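Local coordinates for protein GTP pyrophosphokinase (Streptococcus pneumoniae, PDB 2BE3) that probably makes the stringent-response alarmone (p)ppGpp by transferring pyrophosphate from ATP to GTP or GDP, as a member of the RelA/SpoT synthetase family, at residues 27-32 with 40-45; 81-86 with 143-148; 107-112 with 120-125. All blocks are in the same frame, centred on the assembly; numbering follows the deposited sequence.

Contact 1. Residues 27-32 with 40-45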
loop_
_atom_site.group_PDB
_atom_site.type_symbol
_atom_site.label_atom_id
_atom_site.label_comp_id
_atom_site.label_asym_id
_atom_site.label_seq_id
_atom_site.Cartn_x
_atom_site.Cartn_y
_atom_site.Cartn_z
ATOM N N ARG A 27 -8.078 5.477 0.791
ATOM C CA ARG A 27 -8.943 5.440 -0.367
ATOM C C ARG A 27 -9.625 4.091 -0.563
ATOM O O ARG A 27 -10.715 4.028 -1.121
ATOM C CB ARG A 27 -8.150 5.817 -1.619
ATOM C CG ARG A 27 -7.647 7.251 -1.572
ATOM C CD ARG A 27 -6.704 7.543 -2.695
ATOM N NE ARG A 27 -6.232 8.905 -2.580
ATOM C CZ ARG A 27 -5.174 9.401 -3.206
ATOM N NH1 ARG A 27 -4.441 8.638 -4.022
ATOM N NH2 ARG A 27 -4.852 10.668 -2.995
ATOM N N GLY A 28 -9.011 2.997 -0.114
ATOM C CA GLY A 28 -9.631 1.694 -0.309
ATOM C C GLY A 28 -10.815 1.546 0.634
ATOM O O GLY A 28 -11.785 0.867 0.315
ATOM N N ILE A 29 -10.773 2.228 1.765
ATOM C CA ILE A 29 -11.950 2.303 2.631
ATOM C C ILE A 29 -13.151 2.875 1.898
ATOM O O ILE A 29 -14.190 2.233 1.843
ATOM C CB ILE A 29 -11.672 3.140 3.912
ATOM C CG1 ILE A 29 -10.631 2.422 4.809
ATOM C CG2 ILE A 29 -12.996 3.477 4.671
ATOM C CD1 ILE A 29 -9.892 3.418 5.740
ATOM N N ARG A 30 -12.983 4.059 1.304
ATOM C CA ARG A 30 -13.987 4.697 0.492
ATOM C C ARG A 30 -14.500 3.745 -0.585
ATOM O O ARG A 30 -15.709 3.582 -0.764
ATOM C CB ARG A 30 -13.405 5.973 -0.134
ATOM C CG ARG A 30 -14.325 6.693 -1.084
ATOM C CD ARG A 30 -13.649 7.920 -1.700
ATOM N NE ARG A 30 -12.596 7.482 -2.606
ATOM C CZ ARG A 30 -11.515 8.186 -2.916
ATOM N NH1 ARG A 30 -11.312 9.400 -2.396
ATOM N NH2 ARG A 30 -10.628 7.645 -3.735
ATOM N N LYS A 31 -13.564 3.120 -1.290
ATOM C CA LYS A 31 -13.877 2.172 -2.339
ATOM C C LYS A 31 -14.675 0.963 -1.801
ATOM O O LYS A 31 -15.568 0.468 -2.492
ATOM C CB LYS A 31 -12.568 1.726 -3.020
ATOM C CG LYS A 31 -12.682 0.714 -4.162
ATOM C CD LYS A 31 -12.891 1.403 -5.544
ATOM C CE LYS A 31 -14.402 1.473 -5.941
ATOM N NZ LYS A 31 -14.701 2.477 -7.039
ATOM N N GLN A 32 -14.365 0.510 -0.581
ATOM C CA GLN A 32 -15.057 -0.643 0.025
ATOM C C GLN A 32 -16.516 -0.382 0.336
ATOM O O GLN A 32 -17.377 -1.190 0.001
ATOM C CB GLN A 32 -14.346 -1.133 1.283
ATOM C CG GLN A 32 -13.259 -2.139 0.956
ATOM C CD GLN A 32 -12.225 -2.317 2.060
ATOM O OE1 GLN A 32 -12.404 -1.865 3.194
ATOM N NE2 GLN A 32 -11.131 -2.978 1.726
ATOM N N SER A 40 -19.842 6.444 1.163
ATOM C CA SER A 40 -18.602 6.562 1.915
ATOM C C SER A 40 -18.553 7.845 2.760
ATOM O O SER A 40 -18.716 8.938 2.220
ATOM C CB SER A 40 -17.413 6.531 0.961
ATOM O OG SER A 40 -16.212 6.662 1.698
ATOM N N PRO A 41 -18.311 7.717 4.080
ATOM C CA PRO A 41 -18.041 8.923 4.908
ATOM C C PRO A 41 -16.858 9.736 4.345
ATOM O O PRO A 41 -16.936 10.983 4.252
ATOM C CB PRO A 41 -17.694 8.369 6.286
ATOM C CG PRO A 41 -17.571 6.865 6.125
ATOM C CD PRO A 41 -18.245 6.464 4.855
ATOM N N ILE A 42 -15.821 9.013 3.914
ATOM C CA ILE A 42 -14.639 9.582 3.294
ATOM C C ILE A 42 -14.893 10.006 1.873
ATOM O O ILE A 42 -15.239 9.163 1.061
ATOM C CB ILE A 42 -13.494 8.533 3.295
ATOM C CG1 ILE A 42 -13.204 8.100 4.747
ATOM C CG2 ILE A 42 -12.270 9.051 2.501
ATOM C CD1 ILE A 42 -12.191 7.008 4.907
ATOM N N GLU A 43 -14.670 11.289 1.550
ATOM C CA GLU A 43 -14.755 11.759 0.187
ATOM C C GLU A 43 -13.427 11.876 -0.520
ATOM O O GLU A 43 -13.321 11.556 -1.694
ATOM C CB GLU A 43 -15.392 13.155 0.131
ATOM C CG GLU A 43 -16.700 13.296 0.875
ATOM C CD GLU A 43 -17.526 14.464 0.364
ATOM O OE1 GLU A 43 -17.264 14.966 -0.762
ATOM O OE2 GLU A 43 -18.452 14.874 1.089
ATOM N N PHE A 44 -12.455 12.450 0.174
ATOM C CA PHE A 44 -11.164 12.777 -0.407
ATOM C C PHE A 44 -10.094 12.355 0.563
ATOM O O PHE A 44 -10.275 12.434 1.767
ATOM C CB PHE A 44 -11.013 14.272 -0.727
ATOM C CG PHE A 44 -12.074 14.813 -1.654
ATOM C CD1 PHE A 44 -12.093 14.457 -3.011
ATOM C CD2 PHE A 44 -13.053 15.685 -1.172
ATOM C CE1 PHE A 44 -13.107 14.945 -3.870
ATOM C CE2 PHE A 44 -14.068 16.201 -2.040
ATOM C CZ PHE A 44 -14.092 15.819 -3.373
ATOM N N VAL A 45 -9.003 11.844 0.013
ATOM C CA VAL A 45 -7.843 11.513 0.773
ATOM C C VAL A 45 -6.628 12.132 0.129
ATOM O O VAL A 45 -6.362 11.956 -1.041
ATOM C CB VAL A 45 -7.618 9.992 0.966
ATOM C CG1 VAL A 45 -6.304 9.751 1.783
ATOM C CG2 VAL A 45 -8.806 9.348 1.633
#
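Two arginines of the long helix 6-35, Arg27 and Arg30, reach across to the edge strand 42-49 and donate to its backbone carbonyls. Arg27 does so with an extended chain: NH2 lies 2.8 Å from Val45 O in a nearly straight bond (169° at the hydrogen), with the oxygen in the plane of the guanidinium group, and NE adds a weak bond to the same oxygen. Arg30 needs a bend. Its CG leaves anti to the backbone N (chi1 176°), but a turn at chi3 (69°) brings NH1 to 3.0 Å from Glu43 O, where it sits above the carbonyl plane and the bond is clearly bent. A third polar link lies within the loop that leads into the strand: Ser40 OG donates to Ile42 O over 2.8 Å, in the carbonyl plane and on a lone pair.

Van der Waals packing fills in beneath these bonds. The OG of Ser40 also rests against the helix backbone, 3.2 Å from Arg30 CA, while the aliphatic part of Arg30 runs past Ile42 O. Arg27 CG lies against Val45 CB at 3.7 Å. On the buried side Ile29 CG2 meets Ile42 CD1 at 3.6 Å, the two chains crossing at about a right angle; Ile95 and Val92 of helix 89-97 close round this pair, and Ile29 also packs on Ile133 of the second subunit.

The helix segment and the strand run roughly antiparallel. At Glu43 and Phe44 the strand forms a classic beta bulge opposite Met82 of strand 77-83. The carbonyls of Glu43 and Val45 receive side-chain N-H groups from the helix, so the polar backbone of an outermost strand is partly satisfied by arginines, with an isoleucine pair packed on the buried side.

Contact 2. Residues 81-86 with 143-148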
loop_
_atom_site.group_PDB
_atom_site.type_symbol
_atom_site.label_atom_id
_atom_site.label_comp_id
_atom_site.label_asym_id
_atom_site.label_seq_id
_atom_site.Cartn_x
_atom_site.Cartn_y
_atom_site.Cartn_z
ATOM N N VAL A 81 -7.939 13.217 5.643
ATOM C CA VAL A 81 -9.139 12.520 5.257
ATOM C C VAL A 81 -10.275 13.507 5.320
ATOM O O VAL A 81 -10.519 14.073 6.368
ATOM C CB VAL A 81 -9.355 11.280 6.158
ATOM C CG1 VAL A 81 -10.750 10.611 5.927
ATOM C CG2 VAL A 81 -8.204 10.304 5.935
HETATM N N MSE A 82 -10.935 13.733 4.184
HETATM C CA MSE A 82 -12.050 14.660 4.077
HETATM C C MSE A 82 -13.370 13.915 4.176
HETATM O O MSE A 82 -13.579 12.932 3.483
HETATM C CB MSE A 82 -11.960 15.447 2.756
HETATM C CG MSE A 82 -11.485 16.913 2.932
HETATM SE SE MSE A 82 -9.662 17.096 3.773
HETATM C CE MSE A 82 -8.564 16.099 2.237
ATOM N N VAL A 83 -14.235 14.365 5.074
ATOM C CA VAL A 83 -15.504 13.717 5.353
ATOM C C VAL A 83 -16.608 14.728 5.112
ATOM O O VAL A 83 -16.357 15.941 5.101
ATOM C CB VAL A 83 -15.588 13.137 6.829
ATOM C CG1 VAL A 83 -14.486 12.081 7.088
ATOM C CG2 VAL A 83 -15.509 14.248 7.873
ATOM N N GLN A 84 -17.826 14.234 4.905
ATOM C CA GLN A 84 -18.961 15.084 4.666
ATOM C C GLN A 84 -19.395 15.818 5.939
ATOM O O GLN A 84 -19.536 17.057 5.940
ATOM C CB GLN A 84 -20.092 14.210 4.162
ATOM C CG GLN A 84 -21.132 14.903 3.368
ATOM C CD GLN A 84 -22.024 13.940 2.618
ATOM O OE1 GLN A 84 -22.355 12.840 3.106
ATOM N NE2 GLN A 84 -22.450 14.359 1.423
ATOM N N PHE A 85 -19.596 15.072 7.029
ATOM C CA PHE A 85 -20.174 15.639 8.243
ATOM C C PHE A 85 -19.216 15.594 9.423
ATOM O O PHE A 85 -18.426 14.655 9.557
ATOM C CB PHE A 85 -21.425 14.858 8.627
ATOM C CG PHE A 85 -22.545 14.953 7.627
ATOM C CD1 PHE A 85 -23.346 16.086 7.570
ATOM C CD2 PHE A 85 -22.827 13.891 6.777
ATOM C CE1 PHE A 85 -24.377 16.177 6.675
ATOM C CE2 PHE A 85 -23.886 13.978 5.879
ATOM C CZ PHE A 85 -24.650 15.127 5.822
ATOM N N VAL A 86 -19.321 16.584 10.302
ATOM C CA VAL A 86 -18.650 16.534 11.615
ATOM C C VAL A 86 -18.850 15.169 12.312
ATOM O O VAL A 86 -17.913 14.588 12.851
ATOM C CB VAL A 86 -19.176 17.667 12.571
ATOM C CG1 VAL A 86 -18.598 17.524 14.010
ATOM C CG2 VAL A 86 -18.878 19.008 12.019
ATOM N N ILE A 143 -2.775 11.224 10.872
ATOM C CA ILE A 143 -3.961 11.287 10.033
ATOM C C ILE A 143 -4.923 12.334 10.598
ATOM O O ILE A 143 -5.400 12.207 11.733
ATOM C CB ILE A 143 -4.680 9.931 9.921
ATOM C CG1 ILE A 143 -3.700 8.829 9.451
ATOM C CG2 ILE A 143 -5.924 10.068 8.989
ATOM C CD1 ILE A 143 -4.222 7.418 9.639
ATOM N N GLN A 144 -5.181 13.384 9.823
ATOM C CA GLN A 144 -6.178 14.372 10.199
ATOM C C GLN A 144 -7.518 14.130 9.504
ATOM O O GLN A 144 -7.569 13.716 8.335
ATOM C CB GLN A 144 -5.661 15.753 9.877
ATOM C CG GLN A 144 -4.642 16.221 10.890
ATOM C CD GLN A 144 -4.415 17.686 10.784
ATOM O OE1 GLN A 144 -5.361 18.458 10.731
ATOM N NE2 GLN A 144 -3.164 18.089 10.719
ATOM N N ILE A 145 -8.607 14.359 10.218
ATOM C CA ILE A 145 -9.905 14.130 9.635
ATOM C C ILE A 145 -10.660 15.435 9.674
ATOM O O ILE A 145 -10.772 16.051 10.718
ATOM C CB ILE A 145 -10.689 12.984 10.364
ATOM C CG1 ILE A 145 -9.895 11.687 10.306
ATOM C CG2 ILE A 145 -11.997 12.682 9.623
ATOM C CD1 ILE A 145 -10.017 10.907 11.500
ATOM N N ARG A 146 -11.201 15.849 8.543
ATOM C CA ARG A 146 -11.773 17.169 8.445
ATOM C C ARG A 146 -13.016 17.160 7.578
ATOM O O ARG A 146 -13.096 16.352 6.652
ATOM C CB ARG A 146 -10.758 18.069 7.731
ATOM C CG ARG A 146 -9.574 18.400 8.547
ATOM C CD ARG A 146 -8.587 19.150 7.717
ATOM N NE ARG A 146 -7.470 19.496 8.588
ATOM C CZ ARG A 146 -6.468 20.295 8.246
ATOM N NH1 ARG A 146 -6.439 20.879 7.050
ATOM N NH2 ARG A 146 -5.510 20.524 9.123
ATOM N N THR A 147 -13.939 18.096 7.812
ATOM C CA THR A 147 -14.936 18.365 6.806
ATOM C C THR A 147 -14.313 19.265 5.731
ATOM O O THR A 147 -13.204 19.825 5.901
ATOM C CB THR A 147 -16.221 19.015 7.368
ATOM O OG1 THR A 147 -15.904 20.249 8.031
ATOM C CG2 THR A 147 -16.943 18.059 8.317
ATOM N N LEU A 148 -15.015 19.402 4.625
ATOM C CA LEU A 148 -14.523 20.257 3.558
ATOM C C LEU A 148 -14.464 21.695 4.034
ATOM O O LEU A 148 -13.528 22.394 3.709
ATOM C CB LEU A 148 -15.369 20.073 2.281
ATOM C CG LEU A 148 -14.974 18.769 1.540
ATOM C CD1 LEU A 148 -13.505 18.821 1.114
ATOM C CD2 LEU A 148 -15.160 17.503 2.385
HETATM O O HOH W 1 -17.817 18.486 4.011
#
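Met82, a selenomethionine, meets Leu148 at the point where strand 137-147 gives way to helix 148-164. From Met82 CB, which lies 3.8 Å from Leu148 CD2, the chain passes to CG, pressed to 3.3 Å from Leu148 CD1 as the two side chains cross at about a right angle. A bend at chi2 (59°) sets SE 4.2 Å from Arg146 CB, and a second at chi3 (63°) turns the terminal methyl CE away from Arg146. Phe44 of strand 42-49 and Asn151 of helix 148-164 also border this side chain.

Beneath it the two backbones pair in parallel in the centre of the mixed five-stranded sheet of the RelA/SpoT synthetase fold. Val81 N donates to Gln144 O, Arg146 N to Val81 O and Val83 N to Arg146 O, the last over 2.8 Å.

On the face that carries Val81 and Ile145 the contacts are aliphatic. Val81 CG2 touches Ile143 CG2, and Val83 CG1 touches Ile145 CG2 at 3.6 Å, with Val89 and Val92 of helix 89-97 packed against Val83. Farther along, the methyl CG2 of Thr147 sits 3.4 Å from Val86 N, in the turn after the strand. Its OG1 faces elsewhere: it caps the N-terminus of the helix through Met150 N and is hydrogen-bonded to Asp187 OD2. One water donates to Gln84 O and accepts from Leu148 N, bridging the turn after strand 77-83 and the first turn of helix 148-164. On the Met82 face, Arg146 NH2 donates to Gln144 OE1 over 2.6 Å, and Tyr119 and Ser121 complete the polar cluster round these groups.

Contact 3. Residues 107-112 with 120-125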
loop_
_atom_site.group_PDB
_atom_site.type_symbol
_atom_site.label_atom_id
_atom_site.label_comp_id
_atom_site.label_asym_id
_atom_site.label_seq_id
_atom_site.Cartn_x
_atom_site.Cartn_y
_atom_site.Cartn_z
ATOM N N GLU A 107 -4.929 10.747 20.117
ATOM C CA GLU A 107 -5.990 11.427 19.391
ATOM C C GLU A 107 -6.154 12.840 19.919
ATOM O O GLU A 107 -6.045 13.069 21.104
ATOM C CB GLU A 107 -7.289 10.653 19.546
ATOM C CG GLU A 107 -7.381 9.485 18.633
ATOM C CD GLU A 107 -8.552 8.611 18.963
ATOM O OE1 GLU A 107 -9.704 9.105 18.948
ATOM O OE2 GLU A 107 -8.340 7.415 19.229
ATOM N N ARG A 108 -6.418 13.795 19.036
ATOM C CA ARG A 108 -6.655 15.154 19.473
ATOM C C ARG A 108 -7.878 15.737 18.796
ATOM O O ARG A 108 -7.925 15.887 17.563
ATOM C CB ARG A 108 -5.485 16.037 19.107
ATOM C CG ARG A 108 -4.221 15.733 19.794
ATOM C CD ARG A 108 -3.477 17.029 19.837
ATOM N NE ARG A 108 -2.066 16.865 20.140
ATOM C CZ ARG A 108 -1.142 16.708 19.198
ATOM N NH1 ARG A 108 -1.512 16.704 17.907
ATOM N NH2 ARG A 108 0.141 16.557 19.552
ATOM N N ASP A 109 -8.833 16.118 19.628
ATOM C CA ASP A 109 -10.118 16.533 19.184
ATOM C C ASP A 109 -10.251 18.052 19.206
ATOM O O ASP A 109 -10.676 18.630 20.215
ATOM C CB ASP A 109 -11.192 15.874 20.067
ATOM C CG ASP A 109 -12.588 16.105 19.537
ATOM O OD1 ASP A 109 -12.724 16.717 18.458
ATOM O OD2 ASP A 109 -13.552 15.695 20.191
ATOM N N TYR A 110 -9.914 18.688 18.090
ATOM C CA TYR A 110 -10.063 20.140 17.963
ATOM C C TYR A 110 -11.363 20.487 17.291
ATOM O O TYR A 110 -11.495 21.552 16.734
ATOM C CB TYR A 110 -8.905 20.767 17.158
ATOM C CG TYR A 110 -7.600 20.579 17.854
ATOM C CD1 TYR A 110 -7.365 21.174 19.092
ATOM C CD2 TYR A 110 -6.614 19.778 17.298
ATOM C CE1 TYR A 110 -6.165 20.978 19.749
ATOM C CE2 TYR A 110 -5.419 19.579 17.945
ATOM C CZ TYR A 110 -5.200 20.178 19.158
ATOM O OH TYR A 110 -4.016 19.947 19.805
ATOM N N ILE A 111 -12.292 19.543 17.291
ATOM C CA ILE A 111 -13.653 19.829 16.926
ATOM C C ILE A 111 -14.406 20.120 18.222
ATOM O O ILE A 111 -14.908 21.219 18.384
ATOM C CB ILE A 111 -14.310 18.690 16.123
ATOM C CG1 ILE A 111 -13.537 18.437 14.808
ATOM C CG2 ILE A 111 -15.796 19.043 15.860
ATOM C CD1 ILE A 111 -13.794 17.046 14.176
ATOM N N THR A 112 -14.462 19.163 19.153
ATOM C CA THR A 112 -15.034 19.425 20.474
ATOM C C THR A 112 -14.268 20.538 21.182
ATOM O O THR A 112 -14.872 21.421 21.783
ATOM C CB THR A 112 -15.008 18.182 21.365
ATOM O OG1 THR A 112 -15.650 17.107 20.686
ATOM C CG2 THR A 112 -15.729 18.440 22.685
ATOM N N ARG A 120 -10.634 23.954 13.448
ATOM C CA ARG A 120 -11.339 22.709 13.782
ATOM C C ARG A 120 -10.685 21.604 12.973
ATOM O O ARG A 120 -10.482 21.769 11.765
ATOM C CB ARG A 120 -12.843 22.782 13.418
ATOM C CG ARG A 120 -13.725 23.649 14.326
ATOM C CD ARG A 120 -15.162 23.658 13.848
ATOM N NE ARG A 120 -15.233 24.150 12.463
ATOM C CZ ARG A 120 -16.024 23.651 11.515
ATOM N NH1 ARG A 120 -16.867 22.653 11.770
ATOM N NH2 ARG A 120 -15.971 24.153 10.308
ATOM N N SER A 121 -10.357 20.492 13.633
ATOM C CA SER A 121 -9.810 19.308 12.973
ATOM C C SER A 121 -9.754 18.174 13.984
ATOM O O SER A 121 -9.946 18.391 15.180
ATOM C CB SER A 121 -8.399 19.592 12.472
ATOM O OG SER A 121 -7.985 18.607 11.554
ATOM N N TYR A 122 -9.509 16.960 13.517
ATOM C CA TYR A 122 -9.353 15.867 14.447
ATOM C C TYR A 122 -8.081 15.131 14.031
ATOM O O TYR A 122 -7.926 14.796 12.864
ATOM C CB TYR A 122 -10.575 14.940 14.407
ATOM C CG TYR A 122 -10.642 13.953 15.566
ATOM C CD1 TYR A 122 -11.469 14.203 16.667
ATOM C CD2 TYR A 122 -9.890 12.764 15.554
ATOM C CE1 TYR A 122 -11.559 13.300 17.702
ATOM C CE2 TYR A 122 -9.957 11.859 16.611
ATOM C CZ TYR A 122 -10.796 12.135 17.671
ATOM O OH TYR A 122 -10.900 11.274 18.725
ATOM N N HIS A 123 -7.165 14.942 14.974
ATOM C CA HIS A 123 -5.841 14.383 14.699
ATOM C C HIS A 123 -5.761 12.980 15.252
ATOM O O HIS A 123 -6.072 12.750 16.407
ATOM C CB HIS A 123 -4.730 15.244 15.323
ATOM C CG HIS A 123 -4.706 16.663 14.822
ATOM N ND1 HIS A 123 -3.690 17.543 15.128
ATOM C CD2 HIS A 123 -5.592 17.366 14.072
ATOM C CE1 HIS A 123 -3.931 18.711 14.559
ATOM N NE2 HIS A 123 -5.085 18.634 13.920
ATOM N N VAL A 124 -5.403 12.026 14.415
ATOM C CA VAL A 124 -5.024 10.746 14.925
ATOM C C VAL A 124 -3.575 10.430 14.573
ATOM O O VAL A 124 -3.206 10.422 13.393
ATOM C CB VAL A 124 -6.150 9.635 14.798
ATOM C CG1 VAL A 124 -7.364 10.103 14.083
ATOM C CG2 VAL A 124 -5.647 8.220 14.468
ATOM N N VAL A 125 -2.752 10.265 15.614
ATOM C CA VAL A 125 -1.347 9.907 15.442
ATOM C C VAL A 125 -1.178 8.403 15.574
ATOM O O VAL A 125 -1.686 7.816 16.514
ATOM C CB VAL A 125 -0.432 10.653 16.436
ATOM C CG1 VAL A 125 1.043 10.294 16.185
ATOM C CG2 VAL A 125 -0.654 12.198 16.322
#
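The Tyr122 ring presents its edge to Glu107 and Asp109, whose carboxylate planes are turned obliquely to it. At the far end of the ring Tyr122 OH donates a very short hydrogen bond, 2.5 Å, to Glu107 OE1, which lies near the ring plane; His97 holds the other oxygen, OE2. Along one edge, Asp109 OD1 comes to 3.3 Å from Tyr122 CD1. One ring face has Arg108 O above it, towards the rim, and Ile111 CD1 reaches Tyr122 CB at 3.9 Å. The CG of Tyr122 stands anti to the backbone N (chi1 -167°), which leans the ring towards strand 102-109.

The strands form a beta hairpin with a long connection at one margin of the sheet. Arg108 and His123 are a hydrogen-bonded pair with both N-to-O distances 2.9 Å, flanked by non-hydrogen-bonded pairs Glu107-Val124 and Asp109-Tyr122. Arg108 NH1 lies at the edge of the His123 ring, guanidinium and ring planes 79° apart. Beyond Asp109, OD1 accepts from Ile111 N, an Asx turn, and from Thr112 N, completing an Asx motif; both come from the same side, above the carboxylate plane, while OD2 takes Thr112 OG1.

On the opposite face of the sheet, Tyr110 directs its edge at the face of His123 in a T-shaped pair, centroids 5.1 Å apart and planes at 70°. His123 NE2 is hydrogen-bonded to Tyr119 OH, and the Tyr110 ring makes a cation-pi contact with Lys115.

Overall arrangement
All three contacts belong to one mixed sheet and follow it from one margin to the other, in the order 42-49, 77-83, 137-147, 122-130, 102-109. Contact 1 comes first along the chain and joins helix 6-35 to an outer strand. Contact 2 pairs two inner strands, and contact 3, whose residues fall between the two segments of contact 2 in the chain, pairs the other outer strand with its neighbour. Centres of contacts 1 and 2 lie about 11 Å apart, and those of 2 and 3 about 10 Å; both pairs touch through probable backbone hydrogen bonds. Contacts 1 and 3 do not meet. Contacts 2 and 3 lie within the RelA/SpoT family region, consistent with their forming part of its synthetase core.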